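Beta-fructofuranosidase (Bifidobacterium adolescentis, PDB 6NOB) probably hydrolyses terminal beta-fructofuranosides such as sucrose, as a beta-fructofuranosidase of glycoside hydrolase family 32. Local coordinates at residues 128-133 and 156-161; 251-256 and 350-355. All coordinates share one frame; numbering follows the deposited sequence. Where two conformers were deposited one is given.

Interaction 1 (128-133 and 156-161)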
loop_
_atom_site.group_PDB
_atom_site.type_symbol
_atom_site.label_atom_id
_atom_site.label_comp_id
_atom_site.label_asym_id
_atom_site.label_seq_id
_atom_site.Cartn_x
_atom_site.Cartn_y
_atom_site.Cartn_z
ATOM N N TRP A 128 12.631 -1.076 -2.154
ATOM C CA TRP A 128 11.515 -1.468 -1.299
ATOM C C TRP A 128 10.418 -0.412 -1.280
ATOM O O TRP A 128 10.698 0.791 -1.253
ATOM C CB TRP A 128 11.995 -1.722 0.135
ATOM C CG TRP A 128 10.892 -1.800 1.160
ATOM C CD1 TRP A 128 10.252 -0.752 1.764
ATOM C CD2 TRP A 128 10.321 -2.991 1.720
ATOM N NE1 TRP A 128 9.310 -1.217 2.648
ATOM C CE2 TRP A 128 9.334 -2.587 2.644
ATOM C CE3 TRP A 128 10.544 -4.358 1.528
ATOM C CZ2 TRP A 128 8.573 -3.501 3.372
ATOM C CZ3 TRP A 128 9.787 -5.264 2.254
ATOM C CH2 TRP A 128 8.816 -4.830 3.165
ATOM N N MET A 129 9.167 -0.877 -1.250
ATOM C CA MET A 129 7.999 -0.018 -1.099
ATOM C C MET A 129 6.949 -0.735 -0.259
ATOM O O MET A 129 6.742 -1.941 -0.428
ATOM C CB MET A 129 7.406 0.353 -2.466
ATOM C CG MET A 129 6.021 0.985 -2.393
ATOM S SD MET A 129 5.267 1.273 -4.008
ATOM C CE MET A 129 4.724 -0.376 -4.437
ATOM N N ASN A 130 6.288 -0.003 0.649
ATOM C CA ASN A 130 5.078 -0.554 1.259
ATOM C C ASN A 130 3.875 0.391 1.144
ATOM O O ASN A 130 3.364 0.593 0.036
ATOM C CB ASN A 130 5.318 -0.989 2.721
ATOM C CG ASN A 130 6.133 -0.002 3.535
ATOM O OD1 ASN A 130 7.295 0.262 3.237
ATOM N ND2 ASN A 130 5.539 0.497 4.615
ATOM N N ASP A 131 3.423 0.969 2.258
ATOM C CA ASP A 131 2.077 1.531 2.348
ATOM C C ASP A 131 1.838 2.605 1.288
ATOM O O ASP A 131 2.726 3.426 1.027
ATOM C CB ASP A 131 1.845 2.163 3.722
ATOM C CG ASP A 131 2.073 1.208 4.867
ATOM O OD1 ASP A 131 2.607 0.098 4.653
ATOM O OD2 ASP A 131 1.710 1.590 5.997
ATOM N N PRO A 132 0.644 2.662 0.693
ATOM C CA PRO A 132 0.261 3.846 -0.087
ATOM C C PRO A 132 -0.089 5.003 0.835
ATOM O O PRO A 132 -0.713 4.819 1.883
ATOM C CB PRO A 132 -0.968 3.370 -0.871
ATOM C CG PRO A 132 -1.572 2.321 0.008
ATOM C CD PRO A 132 -0.413 1.634 0.692
ATOM N N ASN A 133 0.325 6.208 0.441
ATOM C CA ASN A 133 0.136 7.397 1.258
ATOM C C ASN A 133 -0.435 8.537 0.425
ATOM O O ASN A 133 -0.322 8.561 -0.803
ATOM C CB ASN A 133 1.452 7.867 1.901
ATOM C CG ASN A 133 2.126 6.788 2.727
ATOM O OD1 ASN A 133 3.355 6.723 2.792
ATOM N ND2 ASN A 133 1.330 5.943 3.370
ATOM N N ASP A 156 13.432 -0.243 5.674
ATOM C CA ASP A 156 14.477 0.555 6.309
ATOM C C ASP A 156 13.901 1.938 6.593
ATOM O O ASP A 156 12.684 2.144 6.518
ATOM C CB ASP A 156 15.734 0.616 5.433
ATOM C CG ASP A 156 17.008 0.770 6.242
ATOM O OD1 ASP A 156 16.936 1.237 7.398
ATOM O OD2 ASP A 156 18.085 0.423 5.713
ATOM N N ASN A 157 14.777 2.889 6.922
ATOM C CA ASN A 157 14.348 4.245 7.245
ATOM C C ASN A 157 13.477 4.809 6.127
ATOM O O ASN A 157 13.853 4.786 4.951
ATOM C CB ASN A 157 15.564 5.140 7.483
ATOM C CG ASN A 157 16.287 4.806 8.780
ATOM O OD1 ASN A 157 15.665 4.654 9.833
ATOM N ND2 ASN A 157 17.611 4.692 8.707
ATOM N N MET A 158 12.310 5.318 6.507
ATOM C CA MET A 158 11.201 5.469 5.578
ATOM C C MET A 158 11.234 6.812 4.859
ATOM O O MET A 158 11.356 7.867 5.491
ATOM C CB MET A 158 9.875 5.294 6.318
ATOM C CG MET A 158 9.418 3.848 6.379
ATOM S SD MET A 158 8.978 3.228 4.742
ATOM C CE MET A 158 10.375 2.188 4.334
ATOM N N HIS A 159 11.130 6.753 3.532
ATOM C CA HIS A 159 10.921 7.891 2.649
ATOM C C HIS A 159 9.491 7.856 2.120
ATOM O O HIS A 159 8.748 6.892 2.324
ATOM C CB HIS A 159 11.898 7.875 1.466
ATOM C CG HIS A 159 13.342 7.758 1.844
ATOM N ND1 HIS A 159 13.826 6.758 2.662
ATOM C CD2 HIS A 159 14.416 8.498 1.478
ATOM C CE1 HIS A 159 15.132 6.901 2.800
ATOM N NE2 HIS A 159 15.515 7.949 2.092
ATOM N N TRP A 160 9.120 8.909 1.398
ATOM C CA TRP A 160 7.875 8.949 0.638
ATOM C C TRP A 160 8.217 8.974 -0.847
ATOM O O TRP A 160 8.816 9.939 -1.334
ATOM C CB TRP A 160 7.032 10.166 1.011
ATOM C CG TRP A 160 6.133 9.965 2.190
ATOM C CD1 TRP A 160 6.419 9.285 3.337
ATOM C CD2 TRP A 160 4.798 10.460 2.337
ATOM N NE1 TRP A 160 5.345 9.329 4.191
ATOM C CE2 TRP A 160 4.336 10.043 3.599
ATOM C CE3 TRP A 160 3.949 11.214 1.522
ATOM C CZ2 TRP A 160 3.061 10.354 4.066
ATOM C CZ3 TRP A 160 2.684 11.519 1.986
ATOM C CH2 TRP A 160 2.251 11.093 3.245
ATOM N N GLY A 161 7.845 7.913 -1.561
ATOM C CA GLY A 161 7.845 7.958 -3.007
ATOM C C GLY A 161 6.616 8.680 -3.525
ATOM O O GLY A 161 5.681 8.977 -2.784
#

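Interaction 2 (251-256 and 350-355)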
loop_
_atom_site.group_PDB
_atom_site.type_symbol
_atom_site.label_atom_id
_atom_site.label_comp_id
_atom_site.label_asym_id
_atom_site.label_seq_id
_atom_site.Cartn_x
_atom_site.Cartn_y
_atom_site.Cartn_z
ATOM N N VAL A 251 7.604 23.117 4.133
ATOM C CA VAL A 251 8.037 22.946 5.516
ATOM C C VAL A 251 7.080 22.037 6.282
ATOM O O VAL A 251 5.855 22.087 6.103
ATOM C CB VAL A 251 8.182 24.319 6.196
ATOM C CG1 VAL A 251 6.893 25.119 6.084
ATOM C CG2 VAL A 251 8.615 24.166 7.651
ATOM N N GLU A 252 7.655 21.182 7.130
ATOM C CA GLU A 252 6.927 20.207 7.931
ATOM C C GLU A 252 6.998 20.598 9.402
ATOM O O GLU A 252 8.051 21.017 9.892
ATOM C CB GLU A 252 7.510 18.803 7.729
ATOM C CG GLU A 252 6.806 17.685 8.489
ATOM C CD GLU A 252 7.469 16.330 8.275
ATOM O OE1 GLU A 252 8.258 16.197 7.313
ATOM O OE2 GLU A 252 7.205 15.399 9.068
ATOM N N SER A 253 5.874 20.456 10.103
ATOM C CA SER A 253 5.763 20.850 11.502
ATOM C C SER A 253 4.713 19.983 12.188
ATOM O O SER A 253 3.745 19.563 11.544
ATOM C CB SER A 253 5.424 22.346 11.620
ATOM O OG SER A 253 4.065 22.612 11.319
ATOM N N PRO A 254 4.886 19.679 13.475
ATOM C CA PRO A 254 4.024 18.689 14.132
ATOM C C PRO A 254 2.661 19.242 14.517
ATOM O O PRO A 254 2.498 20.433 14.791
ATOM C CB PRO A 254 4.827 18.309 15.381
ATOM C CG PRO A 254 5.573 19.552 15.707
ATOM C CD PRO A 254 5.938 20.171 14.382
ATOM N N VAL A 255 1.677 18.344 14.550
ATOM C CA VAL A 255 0.292 18.738 14.802
ATOM C C VAL A 255 -0.401 17.903 15.869
ATOM O O VAL A 255 -1.399 18.369 16.452
ATOM C CB VAL A 255 -0.529 18.709 13.493
ATOM C CG1 VAL A 255 0.070 19.653 12.460
ATOM C CG2 VAL A 255 -0.621 17.293 12.949
ATOM N N ALA A 256 0.044 16.686 16.182
ATOM C CA ALA A 256 -0.676 15.856 17.146
ATOM C C ALA A 256 0.287 14.905 17.838
ATOM O O ALA A 256 0.977 14.125 17.174
ATOM C CB ALA A 256 -1.801 15.075 16.463
ATOM N N LEU A 350 -7.771 24.296 7.907
ATOM C CA LEU A 350 -6.742 23.436 8.486
ATOM C C LEU A 350 -5.358 24.072 8.351
ATOM O O LEU A 350 -4.429 23.504 7.777
ATOM C CB LEU A 350 -6.787 22.055 7.842
ATOM C CG LEU A 350 -8.103 21.289 7.994
ATOM C CD1 LEU A 350 -8.013 19.917 7.350
ATOM C CD2 LEU A 350 -8.492 21.172 9.462
ATOM N N LYS A 351 -5.238 25.285 8.889
ATOM C CA LYS A 351 -3.941 25.945 8.972
ATOM C C LYS A 351 -2.974 25.093 9.785
ATOM O O LYS A 351 -3.376 24.369 10.700
ATOM C CB LYS A 351 -4.081 27.327 9.616
ATOM C CG LYS A 351 -4.796 28.355 8.759
ATOM C CD LYS A 351 -5.141 29.596 9.571
ATOM C CE LYS A 351 -3.889 30.287 10.095
ATOM N NZ LYS A 351 -4.042 30.704 11.516
ATOM N N ARG A 352 -1.683 25.186 9.452
ATOM C CA ARG A 352 -0.691 24.319 10.081
ATOM C C ARG A 352 -0.652 24.457 11.598
ATOM O O ARG A 352 -0.209 23.524 12.278
ATOM C CB ARG A 352 0.700 24.594 9.504
ATOM C CG ARG A 352 1.363 25.845 10.050
ATOM C CD ARG A 352 2.597 26.227 9.246
ATOM N NE ARG A 352 3.055 27.571 9.587
ATOM C CZ ARG A 352 3.585 28.421 8.714
ATOM N NH1 ARG A 352 3.728 28.061 7.444
ATOM N NH2 ARG A 352 3.966 29.632 9.111
ATOM N N ASN A 353 -1.119 25.576 12.149
ATOM C CA ASN A 353 -1.000 25.835 13.579
ATOM C C ASN A 353 -2.313 25.679 14.338
ATOM O O ASN A 353 -2.386 26.073 15.505
ATOM C CB ASN A 353 -0.426 27.235 13.816
ATOM C CG ASN A 353 -1.262 28.327 13.178
ATOM O OD1 ASN A 353 -2.339 28.067 12.641
ATOM N ND2 ASN A 353 -0.770 29.561 13.237
ATOM N N VAL A 354 -3.349 25.120 13.722
ATOM C CA VAL A 354 -4.580 24.866 14.461
ATOM C C VAL A 354 -4.393 23.602 15.287
ATOM O O VAL A 354 -3.705 22.662 14.866
ATOM C CB VAL A 354 -5.791 24.762 13.512
ATOM C CG1 VAL A 354 -5.723 23.497 12.658
ATOM C CG2 VAL A 354 -7.101 24.830 14.299
ATOM N N THR A 355 -4.979 23.579 16.481
ATOM C CA THR A 355 -4.766 22.451 17.372
ATOM C C THR A 355 -5.760 21.335 17.079
ATOM O O THR A 355 -6.843 21.556 16.533
ATOM C CB THR A 355 -4.882 22.872 18.837
ATOM O OG1 THR A 355 -6.215 23.320 19.108
ATOM C CG2 THR A 355 -3.899 23.989 19.143
HETATM O O HOH W 1 2.274 22.630 13.014
#

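Interaction 1 (128-133 and 156-161)
W128, N130 and N133 meet M158 and W160 in a buried side-chain contact within one blade of the five-bladed beta-propeller of family 32 glycoside hydrolases. Strands 127-138 and 159-165 both pair antiparallel with 141-149, and the contact spans this middle strand. Residues 128-133 carry the WMNDPN sequence of the family's active site, whose aspartate, here D131, is the nucleophile in characterised relatives.

N133 lies over one face of the W160 indole. Its CB sits 3.7 Å from the centroid of the six-membered ring, a CH-pi contact close to the ring normal, while OD1 extends along the same face to 3.6 Å from CE2 of W160. The amide plane is inclined by 34° to the ring. Partners elsewhere fix both groups: Q147 NE2 donates to N133 OD1, N133 ND2 bonds S196 OG, and W160 NE1 bonds F195 O. An alanine in place of W160 takes away both the ring face under N133 and the NE1 donor, and would probably leave the F195 carbonyl without this mate and N133 freer to turn.

M158 fills the other end of the contact. A bend at chi2 (-67°) and another at chi3 turn its thioether toward strand 127-138, bringing SD to 3.7 Å from N130 OD1 and CE to 3.9 Å from W128 CD1. That N130 oxygen also accepts W128 NE1 at 2.6 Å, which ties the indole to the amide and fixes the amide's rotation. On the amide's nitrogen side, N130 ND2 reaches D131 OD1 at 3.0 Å, meeting the carboxylate from above its plane, 71° out of it.

Interaction 2 (251-256 and 350-355)
S253 and V255 approach R352 at the surface, and one water completes the junction. The S253 hydroxyl donates to this water at 2.5 Å from OG, and the water in turn donates to P254 O at 2.8 Å and to R352 O at 2.7 Å, so a single molecule joins the strand to the loop through three bonds. Beside it, V255 CG1 rests 3.9 Å from R352 O; with CG1 anti to its own carbonyl carbon and beside the backbone N (chi1 -59°), this methyl is the one that meets the R352 carbonyl. The direct approach of S253 OG to R352 CB is looser, at 4.3 Å.

The contact joins two blades of the propeller: strand 253-256 is the outermost strand of one sheet, and residues 350-355 belong to the loop linking strands 337-347 and 357-365 of another. In that loop K351 to V354 form a type I beta turn, closed by V354 N to K351 O at 3.1 Å. R352 is its second residue, which probably helps to fix the direction of its carbonyl. The strand edge carries a classic beta bulge, with V255 and A256 together set against the single residue Q238 of strand 235-243. Farther out, the R352 side chain touches R218 and T240, V255 packs on Y220 and W356, and L350 also touches Y220.

Both interactions lie in the propeller, and both segments of interaction 1 precede those of interaction 2 in the sequence. Their centres are 22 Å apart and their nearest atoms about 8 Å, without touching. The sheet 190-202, 216-227, 235-243, 253-256 bridges them: its first strand supplies S196 and F195, which bond side chains of interaction 1, whereas its last strand, 253-256, forms one half of interaction 2. The centre of interaction 1 lies about 9 Å from the centre of the chain, buried within a blade; that of interaction 2 lies about 25 Å from it, where two later blades join at the surface. One involves residues of the family's active-site sequence; the other is peripheral, water-mediated packing.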